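Local structure of peptidase M16 inactive domain family protein (Pseudomonas fluorescens, 3GWB) at residues A[30-35]-A[363-368]; A[149-154]-A[249-254]; A[156-161]-A[412-417]; A[369-374]-A[383-388]. The protein is of uncertain function but belongs to the M16 metallopeptidase family, whose members are generally hydrolases, and carries the family's inactive domain. All coordinates share one frame; numbering follows the deposited sequence.

Contact 1. Residues A[30-35]-A[363-368]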
loop_
_atom_site.group_PDB
_atom_site.type_symbol
_atom_site.label_atom_id
_atom_site.label_comp_id
_atom_site.label_asym_id
_atom_site.label_seq_id
_atom_site.Cartn_x
_atom_site.Cartn_y
_atom_site.Cartn_z
ATOM N N ALA A 30 18.170 7.387 -21.196
ATOM C CA ALA A 30 17.389 6.215 -21.599
ATOM C C ALA A 30 16.268 6.767 -22.462
ATOM O O ALA A 30 15.324 7.358 -21.953
ATOM C CB ALA A 30 16.822 5.526 -20.380
ATOM N N ARG A 31 16.374 6.566 -23.768
ATOM C CA ARG A 31 15.409 7.113 -24.704
ATOM C C ARG A 31 14.250 6.220 -25.129
ATOM O O ARG A 31 13.436 6.640 -25.947
ATOM C CB ARG A 31 16.149 7.571 -25.956
ATOM C CG ARG A 31 17.270 8.559 -25.699
ATOM C CD ARG A 31 16.714 9.928 -25.368
ATOM N NE ARG A 31 17.736 10.960 -25.476
ATOM C CZ ARG A 31 17.471 12.253 -25.602
ATOM N NH1 ARG A 31 16.212 12.669 -25.637
ATOM N NH2 ARG A 31 18.463 13.125 -25.695
ATOM N N GLU A 32 14.165 5.007 -24.595
ATOM C CA GLU A 32 13.086 4.096 -24.992
ATOM C C GLU A 32 11.673 4.639 -24.778
ATOM O O GLU A 32 10.815 4.516 -25.653
ATOM C CB GLU A 32 13.231 2.751 -24.273
ATOM C CG GLU A 32 13.438 2.842 -22.759
ATOM C CD GLU A 32 14.898 3.060 -22.355
ATOM O OE1 GLU A 32 15.185 3.021 -21.136
ATOM O OE2 GLU A 32 15.757 3.263 -23.242
ATOM N N LEU A 33 11.434 5.240 -23.617
ATOM C CA LEU A 33 10.121 5.795 -23.277
ATOM C C LEU A 33 10.174 7.310 -23.133
ATOM O O LEU A 33 11.169 7.860 -22.654
ATOM C CB LEU A 33 9.626 5.188 -21.962
ATOM C CG LEU A 33 9.484 3.666 -21.977
ATOM C CD1 LEU A 33 9.383 3.136 -20.550
ATOM C CD2 LEU A 33 8.263 3.287 -22.804
ATOM N N PRO A 34 9.091 8.004 -23.528
ATOM C CA PRO A 34 8.990 9.466 -23.455
ATOM C C PRO A 34 8.699 9.966 -22.040
ATOM O O PRO A 34 7.725 10.681 -21.797
ATOM C CB PRO A 34 7.854 9.767 -24.425
ATOM C CG PRO A 34 6.916 8.617 -24.162
ATOM C CD PRO A 34 7.869 7.426 -24.126
HETATM N N MSE A 35 9.554 9.590 -21.105
HETATM C CA MSE A 35 9.375 9.990 -19.718
HETATM C C MSE A 35 10.688 9.891 -18.974
HETATM O O MSE A 35 11.680 9.415 -19.516
HETATM C CB MSE A 35 8.319 9.107 -19.044
HETATM C CG MSE A 35 8.427 7.621 -19.355
HETATM SE SE MSE A 35 6.980 6.653 -18.770
HETATM C CE MSE A 35 5.651 7.872 -18.967
ATOM N N ALA A 363 16.501 -3.108 -17.217
ATOM C CA ALA A 363 16.160 -2.286 -16.061
ATOM C C ALA A 363 15.386 -1.016 -16.433
ATOM O O ALA A 363 15.751 -0.294 -17.362
ATOM C CB ALA A 363 17.428 -1.931 -15.290
ATOM N N SER A 364 14.318 -0.752 -15.685
ATOM C CA SER A 364 13.469 0.412 -15.916
ATOM C C SER A 364 14.096 1.667 -15.337
ATOM O O SER A 364 15.045 1.592 -14.551
ATOM C CB SER A 364 12.105 0.202 -15.260
ATOM O OG SER A 364 12.237 0.102 -13.848
ATOM N N ASN A 365 13.553 2.820 -15.709
ATOM C CA ASN A 365 14.064 4.082 -15.199
ATOM C C ASN A 365 13.954 4.135 -13.671
ATOM O O ASN A 365 14.875 4.594 -13.000
ATOM C CB ASN A 365 13.314 5.266 -15.835
ATOM C CG ASN A 365 13.556 5.377 -17.336
ATOM O OD1 ASN A 365 14.448 4.732 -17.882
ATOM N ND2 ASN A 365 12.767 6.206 -18.004
ATOM N N ALA A 366 12.843 3.641 -13.120
ATOM C CA ALA A 366 12.639 3.657 -11.667
ATOM C C ALA A 366 13.667 2.813 -10.919
ATOM O O ALA A 366 14.160 3.210 -9.860
ATOM C CB ALA A 366 11.230 3.166 -11.321
ATOM N N ASP A 367 13.981 1.639 -11.461
ATOM C CA ASP A 367 14.954 0.773 -10.811
ATOM C C ASP A 367 16.340 1.402 -10.882
ATOM O O ASP A 367 17.072 1.417 -9.898
ATOM C CB ASP A 367 14.977 -0.610 -11.463
ATOM C CG ASP A 367 13.770 -1.454 -11.086
ATOM O OD1 ASP A 367 13.479 -1.567 -9.872
ATOM O OD2 ASP A 367 13.122 -2.012 -12.000
ATOM N N ILE A 368 16.691 1.926 -12.048
ATOM C CA ILE A 368 17.999 2.557 -12.233
ATOM C C ILE A 368 18.141 3.785 -11.338
ATOM O O ILE A 368 19.124 3.920 -10.611
ATOM C CB ILE A 368 18.219 2.972 -13.709
ATOM C CG1 ILE A 368 18.136 1.741 -14.614
ATOM C CG2 ILE A 368 19.583 3.638 -13.876
ATOM C CD1 ILE A 368 19.171 0.675 -14.296
HETATM O O HOH W 1 12.837 6.437 -21.037
HETATM O O HOH W 2 15.649 2.615 -18.222
#

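Contact 2. Residues A[149-154]-A[249-254]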
loop_
_atom_site.group_PDB
_atom_site.type_symbol
_atom_site.label_atom_id
_atom_site.label_comp_id
_atom_site.label_asym_id
_atom_site.label_seq_id
_atom_site.Cartn_x
_atom_site.Cartn_y
_atom_site.Cartn_z
ATOM N N LYS A 149 5.705 -5.535 15.384
ATOM C CA LYS A 149 6.183 -4.158 15.510
ATOM C C LYS A 149 6.765 -3.923 16.897
ATOM O O LYS A 149 7.805 -3.282 17.044
ATOM C CB LYS A 149 5.052 -3.150 15.279
ATOM C CG LYS A 149 4.420 -3.169 13.894
ATOM C CD LYS A 149 3.876 -1.778 13.557
ATOM C CE LYS A 149 2.720 -1.814 12.567
ATOM N NZ LYS A 149 1.438 -2.249 13.209
ATOM N N LEU A 150 6.086 -4.443 17.915
ATOM C CA LEU A 150 6.547 -4.274 19.289
ATOM C C LEU A 150 7.891 -4.956 19.513
ATOM O O LEU A 150 8.738 -4.450 20.249
ATOM C CB LEU A 150 5.502 -4.817 20.266
ATOM C CG LEU A 150 4.183 -4.036 20.286
ATOM C CD1 LEU A 150 3.196 -4.710 21.229
ATOM C CD2 LEU A 150 4.445 -2.597 20.731
ATOM N N ALA A 151 8.089 -6.105 18.873
ATOM C CA ALA A 151 9.347 -6.831 19.002
ATOM C C ALA A 151 10.437 -6.087 18.233
ATOM O O ALA A 151 11.578 -5.995 18.677
ATOM C CB ALA A 151 9.194 -8.246 18.458
ATOM N N SER A 152 10.074 -5.556 17.072
ATOM C CA SER A 152 11.022 -4.822 16.245
ATOM C C SER A 152 11.547 -3.568 16.951
ATOM O O SER A 152 12.757 -3.344 16.999
ATOM C CB SER A 152 10.366 -4.432 14.921
ATOM O OG SER A 152 11.291 -3.770 14.078
ATOM N N LEU A 153 10.641 -2.755 17.494
ATOM C CA LEU A 153 11.042 -1.535 18.195
ATOM C C LEU A 153 12.015 -1.852 19.325
ATOM O O LEU A 153 13.032 -1.178 19.485
ATOM C CB LEU A 153 9.817 -0.810 18.769
ATOM C CG LEU A 153 8.803 -0.264 17.760
ATOM C CD1 LEU A 153 7.720 0.503 18.499
ATOM C CD2 LEU A 153 9.504 0.648 16.757
ATOM N N GLU A 154 11.694 -2.883 20.107
ATOM C CA GLU A 154 12.541 -3.305 21.222
ATOM C C GLU A 154 13.876 -3.855 20.721
ATOM O O GLU A 154 14.921 -3.586 21.310
ATOM C CB GLU A 154 11.820 -4.373 22.054
ATOM C CG GLU A 154 12.664 -5.047 23.138
ATOM C CD GLU A 154 13.163 -4.080 24.200
ATOM O OE1 GLU A 154 12.479 -3.065 24.454
ATOM O OE2 GLU A 154 14.231 -4.347 24.795
ATOM N N GLN A 249 -0.172 -16.288 18.134
ATOM C CA GLN A 249 1.001 -16.758 17.394
ATOM C C GLN A 249 2.173 -16.115 18.106
ATOM O O GLN A 249 1.969 -15.257 18.950
ATOM C CB GLN A 249 0.915 -16.313 15.951
ATOM C CG GLN A 249 -0.217 -17.012 15.186
ATOM C CD GLN A 249 0.312 -18.108 14.343
ATOM O OE1 GLN A 249 -0.294 -19.174 14.190
ATOM N NE2 GLN A 249 1.468 -17.857 13.774
ATOM N N THR A 250 3.390 -16.535 17.820
ATOM C CA THR A 250 4.518 -15.877 18.454
ATOM C C THR A 250 5.466 -15.323 17.414
ATOM O O THR A 250 5.820 -16.003 16.455
ATOM C CB THR A 250 5.326 -16.808 19.408
ATOM O OG1 THR A 250 5.673 -18.019 18.728
ATOM C CG2 THR A 250 4.546 -17.124 20.666
ATOM N N SER A 251 5.853 -14.070 17.604
ATOM C CA SER A 251 6.762 -13.401 16.692
ATOM C C SER A 251 8.188 -13.568 17.186
ATOM O O SER A 251 8.485 -13.271 18.344
ATOM C CB SER A 251 6.412 -11.917 16.601
ATOM O OG SER A 251 7.504 -11.173 16.093
ATOM N N LEU A 252 9.062 -14.046 16.305
ATOM C CA LEU A 252 10.464 -14.275 16.631
ATOM C C LEU A 252 11.369 -13.395 15.776
ATOM O O LEU A 252 11.243 -13.363 14.552
ATOM C CB LEU A 252 10.832 -15.740 16.379
ATOM C CG LEU A 252 10.123 -16.844 17.161
ATOM C CD1 LEU A 252 10.474 -18.192 16.538
ATOM C CD2 LEU A 252 10.540 -16.792 18.627
HETATM N N MSE A 253 12.293 -12.694 16.420
HETATM C CA MSE A 253 13.222 -11.836 15.701
HETATM C C MSE A 253 14.624 -12.004 16.267
HETATM O O MSE A 253 14.826 -11.937 17.480
HETATM C CB MSE A 253 12.798 -10.373 15.818
HETATM C CG MSE A 253 11.401 -10.089 15.310
HETATM SE SE MSE A 253 11.130 -8.318 15.216
HETATM C CE MSE A 253 12.117 -7.913 13.812
ATOM N N LEU A 254 15.584 -12.241 15.383
ATOM C CA LEU A 254 16.975 -12.403 15.781
ATOM C C LEU A 254 17.758 -11.384 14.982
ATOM O O LEU A 254 17.431 -11.118 13.827
ATOM C CB LEU A 254 17.488 -13.808 15.457
ATOM C CG LEU A 254 16.754 -15.003 16.067
ATOM C CD1 LEU A 254 15.457 -15.247 15.309
ATOM C CD2 LEU A 254 17.641 -16.239 15.987
#

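Contact 3. Residues A[156-161]-A[412-417]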
loop_
_atom_site.group_PDB
_atom_site.type_symbol
_atom_site.label_atom_id
_atom_site.label_comp_id
_atom_site.label_asym_id
_atom_site.label_seq_id
_atom_site.Cartn_x
_atom_site.Cartn_y
_atom_site.Cartn_z
HETATM N N MSE A 156 15.483 -3.079 17.975
HETATM C CA MSE A 156 16.320 -1.981 17.513
HETATM C C MSE A 156 16.910 -1.214 18.695
HETATM O O MSE A 156 17.983 -0.632 18.581
HETATM C CB MSE A 156 15.527 -1.038 16.598
HETATM C CG MSE A 156 15.272 -1.600 15.195
HETATM SE SE MSE A 156 16.791 -1.989 14.261
HETATM C CE MSE A 156 17.181 -0.386 13.537
ATOM N N LYS A 157 16.219 -1.219 19.831
ATOM C CA LYS A 157 16.723 -0.533 21.021
ATOM C C LYS A 157 17.921 -1.282 21.603
ATOM O O LYS A 157 18.935 -0.677 21.956
ATOM C CB LYS A 157 15.639 -0.438 22.097
ATOM C CG LYS A 157 14.413 0.376 21.708
ATOM C CD LYS A 157 13.383 0.394 22.842
ATOM C CE LYS A 157 12.092 1.064 22.406
ATOM N NZ LYS A 157 11.042 0.976 23.458
ATOM N N ARG A 158 17.789 -2.601 21.714
ATOM C CA ARG A 158 18.852 -3.444 22.259
ATOM C C ARG A 158 20.081 -3.453 21.358
ATOM O O ARG A 158 21.216 -3.501 21.828
ATOM C CB ARG A 158 18.337 -4.877 22.440
ATOM C CG ARG A 158 17.379 -5.058 23.615
ATOM C CD ARG A 158 16.577 -6.343 23.480
ATOM N NE ARG A 158 15.689 -6.556 24.619
ATOM C CZ ARG A 158 16.056 -7.146 25.751
ATOM N NH1 ARG A 158 17.298 -7.588 25.892
ATOM N NH2 ARG A 158 15.189 -7.281 26.747
ATOM N N LEU A 159 19.840 -3.385 20.054
ATOM C CA LEU A 159 20.903 -3.407 19.057
ATOM C C LEU A 159 21.732 -2.123 18.990
ATOM O O LEU A 159 22.962 -2.172 18.921
ATOM C CB LEU A 159 20.288 -3.672 17.679
ATOM C CG LEU A 159 20.855 -4.761 16.767
ATOM C CD1 LEU A 159 20.700 -6.115 17.429
ATOM C CD2 LEU A 159 20.110 -4.745 15.431
ATOM N N TYR A 160 21.056 -0.977 19.009
ATOM C CA TYR A 160 21.729 0.320 18.892
ATOM C C TYR A 160 21.850 1.206 20.139
ATOM O O TYR A 160 22.535 2.226 20.103
ATOM C CB TYR A 160 21.052 1.117 17.779
ATOM C CG TYR A 160 21.303 0.558 16.401
ATOM C CD1 TYR A 160 22.490 0.830 15.730
ATOM C CD2 TYR A 160 20.357 -0.248 15.767
ATOM C CE1 TYR A 160 22.741 0.321 14.459
ATOM C CE2 TYR A 160 20.601 -0.768 14.483
ATOM C CZ TYR A 160 21.799 -0.474 13.842
ATOM O OH TYR A 160 22.064 -0.970 12.584
ATOM N N GLY A 161 21.184 0.844 21.229
ATOM C CA GLY A 161 21.279 1.655 22.436
ATOM C C GLY A 161 20.953 3.133 22.241
ATOM O O GLY A 161 19.815 3.485 21.922
ATOM N N LYS A 412 26.801 -13.422 18.840
ATOM C CA LYS A 412 26.446 -12.010 18.942
ATOM C C LYS A 412 24.972 -11.688 18.734
ATOM O O LYS A 412 24.572 -10.525 18.831
ATOM C CB LYS A 412 27.271 -11.191 17.945
ATOM C CG LYS A 412 28.773 -11.216 18.176
ATOM C CD LYS A 412 29.457 -10.265 17.213
ATOM C CE LYS A 412 30.951 -10.106 17.498
ATOM N NZ LYS A 412 31.706 -11.366 17.278
HETATM N N MSE A 413 24.167 -12.706 18.457
HETATM C CA MSE A 413 22.744 -12.494 18.213
HETATM C C MSE A 413 21.952 -11.958 19.394
HETATM O O MSE A 413 22.120 -12.392 20.538
HETATM C CB MSE A 413 22.084 -13.783 17.708
HETATM C CG MSE A 413 22.259 -14.028 16.212
HETATM SE SE MSE A 413 21.274 -12.919 15.162
HETATM C CE MSE A 413 20.838 -14.038 13.828
ATOM N N VAL A 414 21.102 -10.986 19.086
ATOM C CA VAL A 414 20.213 -10.365 20.056
ATOM C C VAL A 414 18.852 -10.897 19.645
ATOM O O VAL A 414 18.438 -10.746 18.491
ATOM C CB VAL A 414 20.219 -8.833 19.926
ATOM C CG1 VAL A 414 19.225 -8.223 20.906
ATOM C CG2 VAL A 414 21.616 -8.303 20.183
ATOM N N ILE A 415 18.158 -11.533 20.578
ATOM C CA ILE A 415 16.868 -12.109 20.263
ATOM C C ILE A 415 15.714 -11.483 21.032
ATOM O O ILE A 415 15.807 -11.227 22.230
ATOM C CB ILE A 415 16.901 -13.611 20.525
ATOM C CG1 ILE A 415 18.088 -14.220 19.776
ATOM C CG2 ILE A 415 15.595 -14.253 20.086
ATOM C CD1 ILE A 415 18.397 -15.637 20.179
ATOM N N VAL A 416 14.622 -11.237 20.321
ATOM C CA VAL A 416 13.441 -10.651 20.926
ATOM C C VAL A 416 12.200 -11.330 20.381
ATOM O O VAL A 416 11.978 -11.363 19.168
ATOM C CB VAL A 416 13.350 -9.138 20.635
ATOM C CG1 VAL A 416 12.087 -8.565 21.258
ATOM C CG2 VAL A 416 14.582 -8.430 21.174
ATOM N N SER A 417 11.397 -11.879 21.283
ATOM C CA SER A 417 10.163 -12.546 20.904
ATOM C C SER A 417 8.981 -11.841 21.556
ATOM O O SER A 417 9.107 -11.264 22.634
ATOM C CB SER A 417 10.192 -14.009 21.345
ATOM O OG SER A 417 10.387 -14.106 22.743
#

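Contact 4. Residues A[369-374]-A[383-388]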
loop_
_atom_site.group_PDB
_atom_site.type_symbol
_atom_site.label_atom_id
_atom_site.label_comp_id
_atom_site.label_asym_id
_atom_site.label_seq_id
_atom_site.Cartn_x
_atom_site.Cartn_y
_atom_site.Cartn_z
ATOM N N VAL A 369 17.153 4.674 -11.374
ATOM C CA VAL A 369 17.212 5.888 -10.565
ATOM C C VAL A 369 17.376 5.549 -9.074
ATOM O O VAL A 369 18.044 6.276 -8.332
ATOM C CB VAL A 369 15.951 6.769 -10.790
ATOM C CG1 VAL A 369 14.775 6.266 -9.934
ATOM C CG2 VAL A 369 16.290 8.225 -10.481
ATOM N N GLY A 370 16.781 4.440 -8.641
ATOM C CA GLY A 370 16.919 4.032 -7.248
ATOM C C GLY A 370 18.367 3.697 -6.906
ATOM O O GLY A 370 18.881 4.088 -5.856
ATOM N N GLN A 371 19.031 2.969 -7.798
ATOM C CA GLN A 371 20.424 2.582 -7.595
ATOM C C GLN A 371 21.353 3.785 -7.674
ATOM O O GLN A 371 22.309 3.884 -6.902
ATOM C CB GLN A 371 20.847 1.541 -8.634
ATOM C CG GLN A 371 20.064 0.237 -8.559
ATOM C CD GLN A 371 20.202 -0.451 -7.214
ATOM O OE1 GLN A 371 21.313 -0.726 -6.753
ATOM N NE2 GLN A 371 19.071 -0.738 -6.575
ATOM N N LEU A 372 21.071 4.697 -8.605
ATOM C CA LEU A 372 21.890 5.900 -8.761
ATOM C C LEU A 372 21.857 6.737 -7.490
ATOM O O LEU A 372 22.874 7.305 -7.073
ATOM C CB LEU A 372 21.387 6.752 -9.929
ATOM C CG LEU A 372 21.625 6.245 -11.352
ATOM C CD1 LEU A 372 21.309 7.378 -12.339
ATOM C CD2 LEU A 372 23.081 5.815 -11.513
ATOM N N GLY A 373 20.676 6.823 -6.883
ATOM C CA GLY A 373 20.534 7.581 -5.656
ATOM C C GLY A 373 21.407 6.986 -4.569
ATOM O O GLY A 373 22.099 7.712 -3.857
ATOM N N ALA A 374 21.379 5.661 -4.445
ATOM C CA ALA A 374 22.184 4.976 -3.439
ATOM C C ALA A 374 23.669 5.131 -3.757
ATOM O O ALA A 374 24.483 5.307 -2.854
ATOM C CB ALA A 374 21.816 3.496 -3.381
ATOM N N SER A 383 31.102 2.724 -11.432
ATOM C CA SER A 383 30.852 1.473 -12.141
ATOM C C SER A 383 30.218 0.434 -11.227
ATOM O O SER A 383 30.253 -0.759 -11.520
ATOM C CB SER A 383 32.166 0.921 -12.690
ATOM O OG SER A 383 33.098 0.723 -11.636
ATOM N N TYR A 384 29.636 0.893 -10.125
ATOM C CA TYR A 384 29.015 -0.007 -9.160
ATOM C C TYR A 384 28.067 -1.037 -9.774
ATOM O O TYR A 384 28.141 -2.225 -9.465
ATOM C CB TYR A 384 28.246 0.788 -8.107
ATOM C CG TYR A 384 27.615 -0.106 -7.070
ATOM C CD1 TYR A 384 28.393 -0.715 -6.086
ATOM C CD2 TYR A 384 26.251 -0.395 -7.106
ATOM C CE1 TYR A 384 27.836 -1.591 -5.169
ATOM C CE2 TYR A 384 25.680 -1.277 -6.189
ATOM C CZ TYR A 384 26.481 -1.871 -5.224
ATOM O OH TYR A 384 25.937 -2.755 -4.319
ATOM N N LEU A 385 27.166 -0.578 -10.629
ATOM C CA LEU A 385 26.206 -1.478 -11.252
ATOM C C LEU A 385 26.898 -2.641 -11.953
ATOM O O LEU A 385 26.638 -3.808 -11.642
ATOM C CB LEU A 385 25.344 -0.711 -12.255
ATOM C CG LEU A 385 24.516 0.435 -11.667
ATOM C CD1 LEU A 385 23.740 1.129 -12.780
ATOM C CD2 LEU A 385 23.573 -0.110 -10.606
ATOM N N GLU A 386 27.777 -2.316 -12.897
ATOM C CA GLU A 386 28.497 -3.334 -13.651
ATOM C C GLU A 386 29.330 -4.227 -12.739
ATOM O O GLU A 386 29.406 -5.437 -12.949
ATOM C CB GLU A 386 29.411 -2.687 -14.696
ATOM C CG GLU A 386 28.733 -1.636 -15.566
ATOM C CD GLU A 386 28.771 -0.252 -14.940
ATOM O OE1 GLU A 386 29.890 0.271 -14.731
ATOM O OE2 GLU A 386 27.689 0.311 -14.662
ATOM N N ASP A 387 29.949 -3.633 -11.724
ATOM C CA ASP A 387 30.779 -4.398 -10.804
ATOM C C ASP A 387 29.958 -5.367 -9.965
ATOM O O ASP A 387 30.419 -6.466 -9.650
ATOM C CB ASP A 387 31.563 -3.467 -9.872
ATOM C CG ASP A 387 32.453 -2.493 -10.625
ATOM O OD1 ASP A 387 33.001 -2.874 -11.685
ATOM O OD2 ASP A 387 32.614 -1.346 -10.149
ATOM N N PHE A 388 28.748 -4.961 -9.597
ATOM C CA PHE A 388 27.897 -5.816 -8.787
ATOM C C PHE A 388 27.561 -7.116 -9.516
ATOM O O PHE A 388 27.624 -8.197 -8.930
ATOM C CB PHE A 388 26.607 -5.089 -8.406
ATOM C CG PHE A 388 25.715 -5.894 -7.515
ATOM C CD1 PHE A 388 25.996 -6.021 -6.157
ATOM C CD2 PHE A 388 24.626 -6.577 -8.042
ATOM C CE1 PHE A 388 25.207 -6.828 -5.340
ATOM C CE2 PHE A 388 23.833 -7.386 -7.236
ATOM C CZ PHE A 388 24.122 -7.511 -5.882
#

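Contact 1. Residues A[30-35]-A[363-368]
The methyl group of Ala30 faces the start of helix 365-377, its CB lying 3.5 Å from OD1 of Asn365. The same residue offers its carbonyl to a bridging water: water 1 donates to Ala30 O at 2.8 Å and accepts from Asn365 ND2 at 3.0 Å. Glu32 folds back toward the helix, since CG sits between its backbone N and carbonyl carbon (chi1 49°) and the chain bends again at chi2. The Glu32 carboxylate and the Asn365 amide pass with their ends pointing opposite ways, planes 50° apart; Glu32 OE1 and Asn365 OD1, both acceptors, remain 3.7 Å apart with water 2 beside them. Lys107 of the second subunit donates to Glu32 O, which places the loop at the dimer interface. Leu33 O receives the other proton of water 1, at 2.7 Å, and weakly accepts from Met35 N across the inverse gamma turn centred on Pro34. That turn leaves Met35 O 3.7 Å from Asn365 ND2, while the selenium of Met35 is carried off from the helix; Met35 also packs on Leu102 of the second subunit. On the helix side, Ser364 is the N-cap: its OG accepts from Asp367 N in a weak bond of 3.3 Å and donates to Asp367 OD2 at 2.9 Å, meeting the carboxylate from above its plane. The arrangement is a water-mediated junction between an N-capped first helical turn and the loop joining strands 24-29 and 35-42 of the six-stranded mixed sheet.

Contact 2. Residues A[149-154]-A[249-254]
Met253 reaches from the sheet across the helix backbone at Ser152, its selenium resting 3.5 Å from Ser152 N and 3.6 Å from Ser152 CA. The side chain leaves the strand with CG anti to the carbonyl carbon (chi1 -58°), runs on extended through chi2 and turns at chi3 (73°), which brings the methyl CE alongside Ser152, 4.1 Å from its CB. The Ala151 methyl meets the selenium as well, with Ala151 CB and Met253 SE 3.8 Å apart, an apolar contact between one small and one long, polarisable group. Two residues back along the strand, Ser251 directs its side chain at the same alanine, OG standing 4.1 Å from Ala151 CB. This is the helix-on-sheet packing of a layered alpha/beta fold: helix 147-160 lies over strand 249-257, the middle strand of the five-stranded mixed sheet, with local axes 8.7 Å apart and running nearly parallel at 24°. Ser251 and Met253 face the helix, whereas Leu252 and Leu254 turn to the other face of the sheet, where Leu254 packs on Leu327 and Gln331 of helix 323-340. The strand is therefore sandwiched between two helices. Because the helix presents only Ala151 and Ser152 here, its backbone approaches closely enough for the selenomethionine to lie directly against it, and no hydrogen bond joins the two segments. Ala151 extends its contacts past the central strand, touching Val416 and Ala418 of strand 414-419.

Contact 3. Residues A[156-161]-A[412-417]
Val414 spreads its two methyls over neighbouring residues of the helix: CG1 lies 3.8 Å from Arg158 CB and 4.1 Å from Arg158 CD, while CG2 meets Leu159 CD1 at 3.6 Å. The two branches diverge, CG1, anti to the valine's backbone N, heading toward the Arg158 stem and CG2, anti to the carbonyl carbon, toward Leu159. Leu159 reaches across with an unusual chi1 of -130°, away from the staggered positions, which carries CD1 toward the valine. Next along the strand, Ile415 turns to the opposite face of the sheet. Here the last turns of helix 147-160 pack antiparallel to strand 414-419, the local axes 9.0 Å apart and at 166°, the same helix layer of the alpha/beta architecture continuing onto the neighbouring strand of the sheet. Val416 faces the helix again and places CG2 3.7 Å from Arg158 CD and 4.1 Å from Arg158 NE. The arginine lies extended from CG to NE, its aliphatic stem crossing both valines and delivering its charge beyond them: NE forms a salt bridge with Glu154, one helical turn back, and NH1 a weak hydrogen bond with Ser239 OG. Val416 touches Leu155 of the same helix too.

Contact 4. Residues A[369-374]-A[383-388]
Gln371 CB packs against one branch of Leu385 in the facing helix, 3.7 Å from its CD2. The next atom, CG, lies anti to the carbonyl carbon (chi1 -62°) and stays near the same methyl, Gln371 CG and Leu385 CD2 being 4.1 Å apart. A bend at chi2 (-60°) then swings the amide aside from the leucine. At the tip, OE1 comes to the edge of the Tyr384 ring, close to the ring plane, 4.4 Å from Tyr384 CE2. In Leu385, CD1 continues the chain while the side branch CD2 does the touching, and the two side chains pass at a slant. Tyr384 turns its hydroxyl to another partner, Arg261 NH2. Tyr384 and Leu385 also touch Met375, farther along the glutamine's helix, as part of the packing between the consecutive helices 365-377 and 384-394. The second helix opens at Ser383, an N-cap residue whose OG makes no capping bond but donates to Asp387 OD2 at 2.6 Å, on the syn side and 25° out of the carboxylate plane; Asp387 OD1 is engaged by Arg390. With no hydrogen bond between the segments, the touch within them is the methylene stem of Gln371 against a Leu385 methyl, a contact of dispersion forces, while the amide oxygen at the ring's C-H edge would add at most a weak electrostatic attraction.

In the fold
Contacts 2 and 3 are buried and share helix 147-160, whose successive turns lie on the neighbouring strands 249-257 and 414-419; a probable hydrogen bond from Val416 N to Met253 O ties them together in the sheet. Contacts 1 and 4 are surface contacts on the opposite side of the chain's centre and share helix 365-377, with their own centres about 14 Å apart. Chemistry follows place: the buried pair relies on methyls, selenium and an arginine stem, contact 1 on water and polar groups beside the second subunit, and contact 4 on a mostly aliphatic touch. Contact 4 joins consecutive helices, whereas contact 1 spans most of the chain.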